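Local coordinates for ABC-type branched-chain amino acid transport systems periplasmic component-like protein (Thermomonospora curvata, PDB 4N03) that probably binds fatty acids outside the membrane as the substrate-binding component of an ABC transporter, and holds a palmitic acid molecule in this crystal, at residues T146-D151 against G253-Y258; Q157-K162 against A225-A230; D169-V174 against R186-A191; A366-Y371 against Y398-G403. All blocks are in the same frame, centred on the assembly; numbering follows the deposited sequence. Where two conformers were deposited one is given.

Interaction 1 (T146-D151 against G253-Y258); sequences TTYDVD and GSNSAY. With PLM (palmitic acid), chain B.
Y148 faces S254 across a water and touches N255 next to it. Water 1 donates to Y148 O and lies 2.7 Å from S254 OG; S229 also binds that hydroxyl. N255 follows, with ND2 4.0 Å from Y148 CE1; the two side chains cross at about a right angle, ring and amide planes tilted 53°. Chi1 of 66° sets CG of N255 between its own backbone N and carbonyl carbon. From there ND2 gives a hydrogen to water 3, which in turn donates to D151 OD2, and N255 CG packs 3.8 Å from PLM CC. Water 4 donates to the same OD2 and accepts weakly from N255 N. At S256, OG meets water 2, which donates to both Y148 OH and N255 OD1, and CB packs 3.6 Å from C4 of the palmitic acid. The phenol itself gives its hydrogen to PLM O1, a short 2.5 Å bond from Y148 OH lying in the ring plane. Y84 and S109 also bind the ligand. A helix start and a type I turn, S254 to A257, thus line the ligand site of a periplasmic-binding-protein fold.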
# COMPACT_ATOMS: atom_id res chain seq x y z
N THR A 146 -7.83 -1.39 -2.37
CA THR A 146 -8.00 -2.51 -3.29
C THR A 146 -6.86 -3.51 -3.11
O THR A 146 -5.81 -3.20 -2.52
CB THR A 146 -7.90 -1.97 -4.73
OG1 THR A 146 -6.67 -1.24 -4.78
CG2 THR A 146 -9.04 -1.07 -5.11
N THR A 147 -7.05 -4.70 -3.65
CA THR A 147 -5.96 -5.63 -3.85
C THR A 147 -5.32 -5.45 -5.21
O THR A 147 -5.89 -4.85 -6.12
CB THR A 147 -6.45 -7.07 -3.63
OG1 THR A 147 -7.64 -7.31 -4.37
CG2 THR A 147 -6.70 -7.29 -2.17
N TYR A 148 -4.11 -5.99 -5.36
CA TYR A 148 -3.31 -5.72 -6.54
C TYR A 148 -3.94 -6.15 -7.84
O TYR A 148 -3.79 -5.55 -8.89
CB TYR A 148 -1.97 -6.39 -6.43
CG TYR A 148 -1.03 -5.77 -5.44
CD1 TYR A 148 -0.73 -4.39 -5.44
CD2 TYR A 148 -0.43 -6.54 -4.48
CE1 TYR A 148 0.16 -3.85 -4.52
CE2 TYR A 148 0.47 -5.99 -3.58
CZ TYR A 148 0.77 -4.63 -3.61
OH TYR A 148 1.65 -4.03 -2.73
N ASP A 149 -4.61 -7.32 -7.81
CA ASP A 149 -5.33 -7.86 -8.95
C ASP A 149 -6.42 -6.92 -9.43
O ASP A 149 -6.50 -6.63 -10.60
CB ASP A 149 -5.83 -9.28 -8.71
CG ASP A 149 -6.59 -9.53 -7.43
OD1 ASP A 149 -6.81 -8.59 -6.63
OD2 ASP A 149 -6.93 -10.72 -7.22
N VAL A 150 -7.25 -6.46 -8.50
CA VAL A 150 -8.29 -5.51 -8.84
C VAL A 150 -7.71 -4.24 -9.43
O VAL A 150 -8.25 -3.72 -10.41
CB VAL A 150 -9.11 -5.18 -7.57
CG1 VAL A 150 -9.99 -3.93 -7.71
CG2 VAL A 150 -9.94 -6.40 -7.19
N ASP A 151 -6.58 -3.72 -8.92
CA ASP A 151 -5.96 -2.55 -9.53
C ASP A 151 -5.55 -2.81 -10.98
O ASP A 151 -5.74 -1.95 -11.82
CB ASP A 151 -4.73 -2.08 -8.76
CG ASP A 151 -5.06 -1.32 -7.50
OD1 ASP A 151 -6.17 -0.81 -7.35
OD2 ASP A 151 -4.11 -1.23 -6.68
N GLY A 253 1.97 0.91 -13.82
CA GLY A 253 2.54 0.34 -12.64
C GLY A 253 1.57 0.10 -11.53
O GLY A 253 0.55 0.79 -11.42
N SER A 254 1.91 -0.84 -10.66
CA SER A 254 1.24 -1.02 -9.41
C SER A 254 1.61 0.18 -8.48
O SER A 254 2.46 0.99 -8.78
CB SER A 254 1.61 -2.34 -8.78
OG SER A 254 1.21 -3.46 -9.55
N ASN A 255 0.93 0.22 -7.34
CA ASN A 255 0.89 1.46 -6.58
C ASN A 255 2.19 1.94 -5.99
O ASN A 255 2.32 3.12 -5.65
CB ASN A 255 -0.22 1.45 -5.52
CG ASN A 255 -0.00 0.44 -4.40
OD1 ASN A 255 1.12 0.21 -4.00
ND2 ASN A 255 -1.10 -0.11 -3.88
N SER A 256 3.19 1.07 -5.89
CA SER A 256 4.46 1.40 -5.26
C SER A 256 5.60 1.51 -6.25
O SER A 256 6.76 1.69 -5.84
CB SER A 256 4.83 0.39 -4.19
OG SER A 256 5.09 -0.88 -4.76
N ALA A 257 5.31 1.46 -7.54
CA ALA A 257 6.33 1.47 -8.59
C ALA A 257 6.74 2.92 -8.96
O ALA A 257 6.83 3.25 -10.14
CB ALA A 257 5.86 0.69 -9.82
N TYR A 258 6.97 3.77 -7.96
CA TYR A 258 7.26 5.20 -8.13
C TYR A 258 7.53 5.80 -6.77
O TYR A 258 6.91 5.46 -5.81
CB TYR A 258 6.06 5.90 -8.78
CG TYR A 258 6.24 7.36 -8.84
CD1 TYR A 258 7.19 7.91 -9.70
CD2 TYR A 258 5.48 8.24 -8.10
CE1 TYR A 258 7.41 9.29 -9.71
CE2 TYR A 258 5.68 9.61 -8.16
CZ TYR A 258 6.64 10.12 -8.98
OH TYR A 258 6.87 11.49 -9.06
C1 PLM B . 4.45 -5.39 -1.59
O1 PLM B . 3.21 -5.57 -1.51
O2 PLM B . 5.32 -6.19 -1.17
C2 PLM B . 4.95 -4.05 -2.06
C3 PLM B . 4.88 -3.05 -0.83
C4 PLM B . 5.14 -1.61 -1.21
C5 PLM B . 5.14 -0.69 -0.03
C6 PLM B . 5.29 0.82 -0.29
C7 PLM B . 3.92 1.48 -0.42
C8 PLM B . 3.93 2.91 -0.86
C9 PLM B . 2.61 3.64 -0.70
CA PLM B . 1.66 3.58 -1.92
CB PLM B . 0.24 4.11 -1.47
CC PLM B . -0.88 3.09 -1.83
CD PLM B . -2.14 3.24 -1.01
CE PLM B . -3.27 2.25 -1.28
CF PLM B . -4.16 2.08 -0.04
CG PLM B . -5.26 3.11 0.10
O HOH W 1 -1.44 -3.73 -8.95
O HOH W 2 2.75 -1.85 -4.16
O HOH W 3 -3.85 0.35 -4.50
O HOH W 4 -1.67 -1.22 -7.70

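Interaction 2 (Q157-K162 against A225-A230); sequences QWLMDK and AILLSA
L159 meets A225 and L227 through one methyl, CD1, which reaches from the helix toward the strand. Its chi1 of -68° sets CG anti to the carbonyl carbon, and chi2 of 173° extends the chain so that CD1 leads. The methyl comes within 4.2 Å of A225 CB and 4.3 Å of L227 CD1. L227 helps from its own side: its CB does not aim straight at the helix, yet the CD1 branch bends nearer. All three side chains are buried, and the contact between them is purely apolar, small in area and made at ordinary methyl separations.

The remainder of the helix end turns to other surroundings. D161 and K162 are exposed, Q157 and the selenomethionine M160 partly so. Within the segment, Q157 NE2 makes a weak hydrogen bond of 3.1 Å to D161 OD1, one helical turn on, and K162 lays CG over one face of the W158 ring, 3.6 Å above its plane and offset toward the rim. The indole is nevertheless buried, and it meets F276 edge-to-face. E387 draws weak contacts from both, a hydrogen bond from W158 NE1 and a long ion pair with K162 NZ.

L164 and I165, in the loop following the helix, also touch L159, and I165 reaches A225 as well. M152 and V156, earlier on helix 148-161, continue the cover over L227, while T188 of helix 179-195 approaches the same leucine. Strand 225-229 itself runs parallel between strands 170-176 and 251-253, and L159, near the end of helix 148-161, packs over its start.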
# COMPACT_ATOMS: atom_id res chain seq x y z
N GLN A 157 -8.59 -2.29 -18.02
CA GLN A 157 -9.83 -1.79 -18.60
C GLN A 157 -9.67 -0.33 -19.01
O GLN A 157 -10.14 0.11 -20.05
CB GLN A 157 -10.98 -1.95 -17.64
CG GLN A 157 -12.32 -1.48 -18.22
CD GLN A 157 -12.81 -2.36 -19.34
OE1 GLN A 157 -13.37 -3.44 -19.10
NE2 GLN A 157 -12.61 -1.94 -20.57
N TRP A 158 -8.98 0.46 -18.18
CA TRP A 158 -8.69 1.85 -18.49
C TRP A 158 -7.83 1.99 -19.73
O TRP A 158 -8.12 2.80 -20.60
CB TRP A 158 -8.03 2.53 -17.30
CG TRP A 158 -7.63 3.96 -17.50
CD1 TRP A 158 -8.43 5.05 -17.42
CD2 TRP A 158 -6.32 4.42 -17.80
NE1 TRP A 158 -7.69 6.19 -17.65
CE2 TRP A 158 -6.40 5.83 -17.91
CE3 TRP A 158 -5.11 3.79 -18.00
CZ2 TRP A 158 -5.29 6.62 -18.19
CZ3 TRP A 158 -3.98 4.60 -18.27
CH2 TRP A 158 -4.10 5.98 -18.36
N LEU A 159 -6.78 1.18 -19.84
CA LEU A 159 -5.97 1.22 -21.06
C LEU A 159 -6.81 1.01 -22.32
O LEU A 159 -6.61 1.64 -23.35
CB LEU A 159 -4.85 0.18 -21.03
CG LEU A 159 -3.72 0.39 -20.02
CD1 LEU A 159 -2.80 -0.81 -20.01
CD2 LEU A 159 -2.93 1.65 -20.31
N MSE A 160 -7.76 0.04 -22.26
CA MSE A 160 -8.65 -0.24 -23.39
C MSE A 160 -9.61 0.90 -23.65
O MSE A 160 -9.85 1.31 -24.78
CB MSE A 160 -9.52 -1.44 -23.07
CG MSE A 160 -8.75 -2.72 -23.02
SE MSE A 160 -8.66 -3.51 -24.81
CE MSE A 160 -10.58 -3.81 -24.73
N ASP A 161 -10.19 1.42 -22.56
CA ASP A 161 -11.12 2.54 -22.70
C ASP A 161 -10.46 3.77 -23.29
O ASP A 161 -11.10 4.51 -24.05
CB ASP A 161 -11.67 2.94 -21.34
CG ASP A 161 -12.62 1.95 -20.74
OD1 ASP A 161 -13.05 0.99 -21.41
OD2 ASP A 161 -12.93 2.14 -19.54
N LYS A 162 -9.18 3.96 -23.01
CA LYS A 162 -8.43 5.09 -23.52
C LYS A 162 -7.75 4.82 -24.85
O LYS A 162 -7.00 5.64 -25.37
CB LYS A 162 -7.44 5.60 -22.47
CG LYS A 162 -8.13 6.05 -21.22
CD LYS A 162 -9.22 7.11 -21.47
CE LYS A 162 -9.83 7.68 -20.20
NZ LYS A 162 -10.95 8.61 -20.47
N ALA A 225 1.75 -2.78 -24.45
CA ALA A 225 1.73 -2.04 -23.20
C ALA A 225 2.60 -2.79 -22.25
O ALA A 225 2.77 -4.00 -22.35
CB ALA A 225 0.30 -1.93 -22.64
N ILE A 226 3.21 -2.05 -21.32
CA ILE A 226 4.15 -2.59 -20.34
C ILE A 226 3.55 -2.39 -18.98
O ILE A 226 3.25 -1.25 -18.61
CB ILE A 226 5.52 -1.87 -20.42
CG1 ILE A 226 6.14 -2.05 -21.82
CG2 ILE A 226 6.45 -2.36 -19.33
CD1 ILE A 226 7.33 -1.13 -22.07
N LEU A 227 3.42 -3.42 -18.18
CA LEU A 227 2.92 -3.38 -16.82
C LEU A 227 4.06 -3.72 -15.90
O LEU A 227 4.92 -4.54 -16.23
CB LEU A 227 1.75 -4.36 -16.62
CG LEU A 227 0.38 -3.88 -17.10
CD1 LEU A 227 0.32 -3.35 -18.52
CD2 LEU A 227 -0.62 -5.01 -16.90
N LEU A 228 4.08 -3.05 -14.74
CA LEU A 228 5.20 -3.18 -13.81
C LEU A 228 4.70 -3.29 -12.39
O LEU A 228 4.08 -2.36 -11.87
CB LEU A 228 6.16 -2.01 -13.92
CG LEU A 228 7.39 -2.05 -13.01
CD1 LEU A 228 8.29 -3.25 -13.29
CD2 LEU A 228 8.20 -0.78 -13.09
N SER A 229 5.05 -4.37 -11.71
CA SER A 229 4.81 -4.53 -10.29
C SER A 229 6.11 -4.76 -9.60
O SER A 229 6.65 -5.85 -9.52
CB SER A 229 3.82 -5.67 -10.04
OG SER A 229 2.63 -5.48 -10.77
N ALA A 230 6.70 -3.63 -9.19
CA ALA A 230 8.05 -3.58 -8.62
C ALA A 230 8.11 -2.28 -7.82
O ALA A 230 7.07 -1.72 -7.44
CB ALA A 230 9.06 -3.63 -9.72

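Interaction 3 (D169-V174 against R186-A191); sequences DKLGHV and RGTKYA
The imidazole of H173 meets T188 at its edge: OG1 of T188 lies near the ring plane beside ND1, 2.8 Å away. The sheet-side histidine gives a weak hydrogen bond here, bent to 122° at the hydrogen. Its other nitrogen, NE2, has the stronger partner, the hydroxyl of S229 on the adjoining strand, so the ring is held at both nitrogens. Chi1 of -165° swings the ring away from its own backbone N and out toward the helix. CB of T188 follows at the same edge, 3.6 Å from H173 ND1.

The other branch of T188 serves L171, two residues earlier on the strand. CG2 of T188 touches CD1 of L171 at 3.8 Å, the two side chains running antiparallel alongside each other. One threonine thereby divides its work, hydroxyl to the histidine and methyl to the leucine. T188 OG1 also makes a weak bond to A184 O, one turn back in its helix, and M152 and L227 lie against the same side chain. The contact fastens helix 179-195 onto strand 170-176 within a beta-alpha-beta unit that runs on to strand 198-204.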
# COMPACT_ATOMS: atom_id res chain seq x y z
N ASP A 169 -4.20 -7.18 -28.67
CA ASP A 169 -2.89 -6.67 -28.26
C ASP A 169 -2.27 -7.54 -27.18
O ASP A 169 -2.92 -8.40 -26.57
CB ASP A 169 -3.00 -5.22 -27.77
CG ASP A 169 -3.11 -4.21 -28.89
OD1 ASP A 169 -3.01 -4.56 -30.07
OD2 ASP A 169 -3.26 -3.01 -28.51
N LYS A 170 -1.01 -7.28 -26.92
CA LYS A 170 -0.20 -8.02 -25.98
C LYS A 170 0.31 -7.10 -24.84
O LYS A 170 0.89 -6.01 -25.08
CB LYS A 170 1.02 -8.61 -26.68
CG LYS A 170 1.91 -9.48 -25.78
CD LYS A 170 3.11 -10.01 -26.54
CE LYS A 170 2.77 -11.00 -27.62
NZ LYS A 170 4.04 -11.51 -28.28
N LEU A 171 0.12 -7.55 -23.61
CA LEU A 171 0.63 -6.89 -22.43
C LEU A 171 1.86 -7.60 -21.96
O LEU A 171 1.83 -8.81 -21.83
CB LEU A 171 -0.44 -6.95 -21.31
CG LEU A 171 -1.86 -6.53 -21.67
CD1 LEU A 171 -2.75 -6.73 -20.46
CD2 LEU A 171 -1.88 -5.08 -22.10
N GLY A 172 2.93 -6.86 -21.65
CA GLY A 172 4.09 -7.43 -20.99
C GLY A 172 4.13 -7.01 -19.57
O GLY A 172 4.26 -5.80 -19.32
N HIS A 173 4.11 -7.95 -18.63
CA HIS A 173 4.05 -7.62 -17.21
C HIS A 173 5.30 -8.10 -16.52
O HIS A 173 5.59 -9.29 -16.42
CB HIS A 173 2.80 -8.25 -16.60
CG HIS A 173 2.44 -7.69 -15.26
ND1 HIS A 173 1.19 -7.84 -14.74
CD2 HIS A 173 3.18 -6.98 -14.35
CE1 HIS A 173 1.16 -7.27 -13.55
NE2 HIS A 173 2.35 -6.73 -13.30
N VAL A 174 6.11 -7.13 -16.07
CA VAL A 174 7.30 -7.36 -15.30
C VAL A 174 6.90 -7.34 -13.85
O VAL A 174 6.32 -6.32 -13.40
CB VAL A 174 8.35 -6.25 -15.58
CG1 VAL A 174 9.58 -6.43 -14.70
CG2 VAL A 174 8.76 -6.21 -17.05
N ARG A 186 -2.14 -11.85 -11.64
CA ARG A 186 -3.43 -12.53 -11.69
C ARG A 186 -4.50 -11.65 -12.28
O ARG A 186 -5.34 -12.04 -13.09
CB ARG A 186 -3.82 -13.06 -10.31
CG ARG A 186 -5.09 -13.87 -10.32
CD ARG A 186 -5.51 -14.23 -8.93
NE ARG A 186 -6.73 -15.01 -8.93
CZ ARG A 186 -6.85 -16.24 -8.52
NH1 ARG A 186 -5.83 -16.91 -8.01
NH2 ARG A 186 -8.03 -16.76 -8.53
N GLY A 187 -4.52 -10.39 -11.85
CA GLY A 187 -5.46 -9.40 -12.39
C GLY A 187 -5.23 -9.12 -13.86
O GLY A 187 -6.16 -9.11 -14.67
N THR A 188 -3.97 -8.91 -14.24
CA THR A 188 -3.64 -8.74 -15.65
C THR A 188 -4.21 -9.88 -16.50
O THR A 188 -4.80 -9.63 -17.56
CB THR A 188 -2.13 -8.67 -15.82
OG1 THR A 188 -1.63 -7.59 -15.04
CG2 THR A 188 -1.74 -8.45 -17.25
N LYS A 189 -3.97 -11.11 -16.06
CA LYS A 189 -4.37 -12.28 -16.84
C LYS A 189 -5.86 -12.42 -16.89
O LYS A 189 -6.41 -12.85 -17.94
CB LYS A 189 -3.69 -13.50 -16.29
CG LYS A 189 -2.19 -13.42 -16.53
CD LYS A 189 -1.44 -14.48 -15.78
CE LYS A 189 -1.74 -15.82 -16.38
NZ LYS A 189 -0.75 -16.72 -15.78
N TYR A 190 -6.57 -12.05 -15.82
CA TYR A 190 -8.04 -12.09 -15.86
C TYR A 190 -8.56 -11.12 -16.87
O TYR A 190 -9.40 -11.43 -17.73
CB TYR A 190 -8.60 -11.81 -14.47
CG TYR A 190 -10.11 -11.80 -14.46
CD1 TYR A 190 -10.83 -12.99 -14.44
CD2 TYR A 190 -10.81 -10.61 -14.51
CE1 TYR A 190 -12.18 -12.99 -14.44
CE2 TYR A 190 -12.20 -10.63 -14.49
CZ TYR A 190 -12.89 -11.85 -14.45
OH TYR A 190 -14.26 -11.88 -14.42
N ALA A 191 -8.08 -9.88 -16.77
CA ALA A 191 -8.48 -8.88 -17.71
C ALA A 191 -8.17 -9.29 -19.16
O ALA A 191 -8.97 -9.10 -20.07
CB ALA A 191 -7.86 -7.54 -17.38

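Interaction 4 (A366-Y371 against Y398-G403); sequences ATRKTY and YQVPVG
R368 reaches Y398 by a hydrogen bond from its guanidinium to a backbone carbonyl. NH1 stands 2.9 Å from Y398 O, and the bond is fairly straight at 159°. The oxygen lies at the edge of the guanidinium, close to its plane, while the donor is tilted 20° from the plane of the carbonyl. The arginine chain, extended from CG to NE, carries the head across to the loop. A second polar link runs through water 5, which accepts from R368 NH2 at 3.0 Å and donates to Y398 O at 2.7 Å. Carbonyl and water thus engage both terminal nitrogens, and NH1 has a further acceptor in A395 O.

Apolar contact comes from V400, whose side chain comes to meet the arginine head. Its CG2 methyl sits over one face of the guanidinium, 3.5 Å above the plane and offset toward the rim, with NH2 nearest at 3.7 Å. V150 of helix 148-161 touches both R368 and V400.

The guanidinium is thus paired with neutral carbonyls at its edge, with a methyl over one face; its positive charge would probably strengthen the pull on those carbonyls, and the grip tethers the loop after helix 393-397 to the approach of strand 370-375.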
# COMPACT_ATOMS: atom_id res chain seq x y z
N ALA A 366 -11.60 -4.23 0.63
CA ALA A 366 -12.27 -3.16 1.35
C ALA A 366 -12.91 -2.12 0.44
O ALA A 366 -13.83 -1.45 0.87
CB ALA A 366 -11.28 -2.51 2.27
N THR A 367 -12.42 -2.00 -0.77
CA THR A 367 -13.00 -1.25 -1.86
C THR A 367 -12.48 -1.85 -3.18
O THR A 367 -11.46 -2.54 -3.17
CB THR A 367 -12.69 0.25 -1.77
OG1 THR A 367 -13.24 0.91 -2.88
CG2 THR A 367 -11.19 0.54 -1.72
N ARG A 368 -13.14 -1.56 -4.27
CA ARG A 368 -12.69 -1.93 -5.62
C ARG A 368 -12.47 -0.74 -6.53
O ARG A 368 -12.40 -0.89 -7.73
CB ARG A 368 -13.59 -3.00 -6.28
CG ARG A 368 -13.64 -4.25 -5.47
CD ARG A 368 -14.31 -5.37 -6.25
NE ARG A 368 -14.57 -6.48 -5.36
CZ ARG A 368 -14.82 -7.74 -5.80
NH1 ARG A 368 -14.67 -8.05 -7.07
NH2 ARG A 368 -15.09 -8.63 -4.90
N LYS A 369 -12.31 0.47 -5.92
CA LYS A 369 -12.12 1.68 -6.69
C LYS A 369 -10.61 2.02 -6.79
O LYS A 369 -9.90 2.07 -5.79
CB LYS A 369 -12.87 2.82 -6.04
CG LYS A 369 -14.35 2.58 -6.01
CD LYS A 369 -15.19 3.76 -5.64
CE LYS A 369 -16.65 3.35 -5.52
NZ LYS A 369 -16.91 2.44 -4.35
N THR A 370 -10.17 2.19 -8.02
CA THR A 370 -8.78 2.46 -8.34
C THR A 370 -8.67 3.80 -9.06
O THR A 370 -9.40 4.07 -10.00
CB THR A 370 -8.27 1.36 -9.32
OG1 THR A 370 -8.42 0.07 -8.71
CG2 THR A 370 -6.84 1.58 -9.77
N TYR A 371 -7.74 4.66 -8.58
CA TYR A 371 -7.31 5.85 -9.33
C TYR A 371 -6.28 5.50 -10.33
O TYR A 371 -5.53 4.52 -10.14
CB TYR A 371 -6.61 6.86 -8.39
CG TYR A 371 -7.43 7.48 -7.30
CD1 TYR A 371 -7.53 6.89 -6.06
CD2 TYR A 371 -8.06 8.73 -7.47
CE1 TYR A 371 -8.24 7.46 -5.02
CE2 TYR A 371 -8.77 9.30 -6.43
CZ TYR A 371 -8.83 8.70 -5.22
OH TYR A 371 -9.56 9.31 -4.22
N TYR A 398 -15.27 -9.79 -10.91
CA TYR A 398 -14.12 -10.65 -10.70
C TYR A 398 -14.20 -11.29 -9.34
O TYR A 398 -14.61 -10.70 -8.35
CB TYR A 398 -12.88 -9.75 -10.74
CG TYR A 398 -11.57 -10.43 -10.34
CD1 TYR A 398 -10.98 -11.45 -11.08
CD2 TYR A 398 -10.91 -10.03 -9.19
CE1 TYR A 398 -9.80 -12.00 -10.71
CE2 TYR A 398 -9.73 -10.56 -8.83
CZ TYR A 398 -9.14 -11.56 -9.57
OH TYR A 398 -7.97 -12.13 -9.23
N GLN A 399 -13.81 -12.58 -9.31
CA GLN A 399 -13.71 -13.36 -8.09
C GLN A 399 -12.37 -13.22 -7.44
O GLN A 399 -11.36 -13.63 -7.99
CB GLN A 399 -13.97 -14.85 -8.40
CG GLN A 399 -15.25 -15.14 -9.09
CD GLN A 399 -16.41 -14.67 -8.27
OE1 GLN A 399 -16.76 -15.34 -7.28
NE2 GLN A 399 -17.03 -13.56 -8.64
N VAL A 400 -12.34 -12.56 -6.28
CA VAL A 400 -11.09 -12.24 -5.64
C VAL A 400 -10.71 -13.44 -4.76
O VAL A 400 -11.49 -13.84 -3.90
CB VAL A 400 -11.20 -10.95 -4.80
CG1 VAL A 400 -9.87 -10.65 -4.16
CG2 VAL A 400 -11.65 -9.79 -5.68
N PRO A 401 -9.51 -14.00 -4.93
CA PRO A 401 -9.12 -15.11 -4.07
C PRO A 401 -8.87 -14.67 -2.65
O PRO A 401 -8.50 -13.48 -2.40
CB PRO A 401 -7.83 -15.64 -4.73
CG PRO A 401 -7.28 -14.44 -5.42
CD PRO A 401 -8.48 -13.69 -5.92
N VAL A 402 -9.06 -15.54 -1.68
CA VAL A 402 -9.00 -15.23 -0.30
C VAL A 402 -7.89 -15.99 0.38
O VAL A 402 -7.99 -17.18 0.58
CB VAL A 402 -10.35 -15.52 0.38
CG1 VAL A 402 -10.25 -15.17 1.86
CG2 VAL A 402 -11.46 -14.72 -0.27
N GLY A 403 -6.80 -15.29 0.70
CA GLY A 403 -5.67 -15.89 1.40
C GLY A 403 -4.62 -16.58 0.53
O GLY A 403 -3.67 -17.13 1.06
O HOH W 5 -16.45 -10.85 -6.35

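How the interactions relate
Interactions 1, 2 and 3 are buried, whereas interaction 4 is only partly so. Helix 148-161 supplies a segment to both 1 and 2: its start bonds the palmitic acid directly and reaches the turn through waters, its far end meets the sheet by methyls alone. Interactions 2 and 3 sit on neighbouring strands of one sheet, bonded by L227 N to G172 O, and interaction 3 adds a weak polar bond to its apolar packing. Interaction 4 relies on charge and backbone carbonyls, yet it reaches inward: Y398 OH bonds D149 and T370 OG1 bonds D151. Y398 also packs on Y190, linking 4 to the helix of 3.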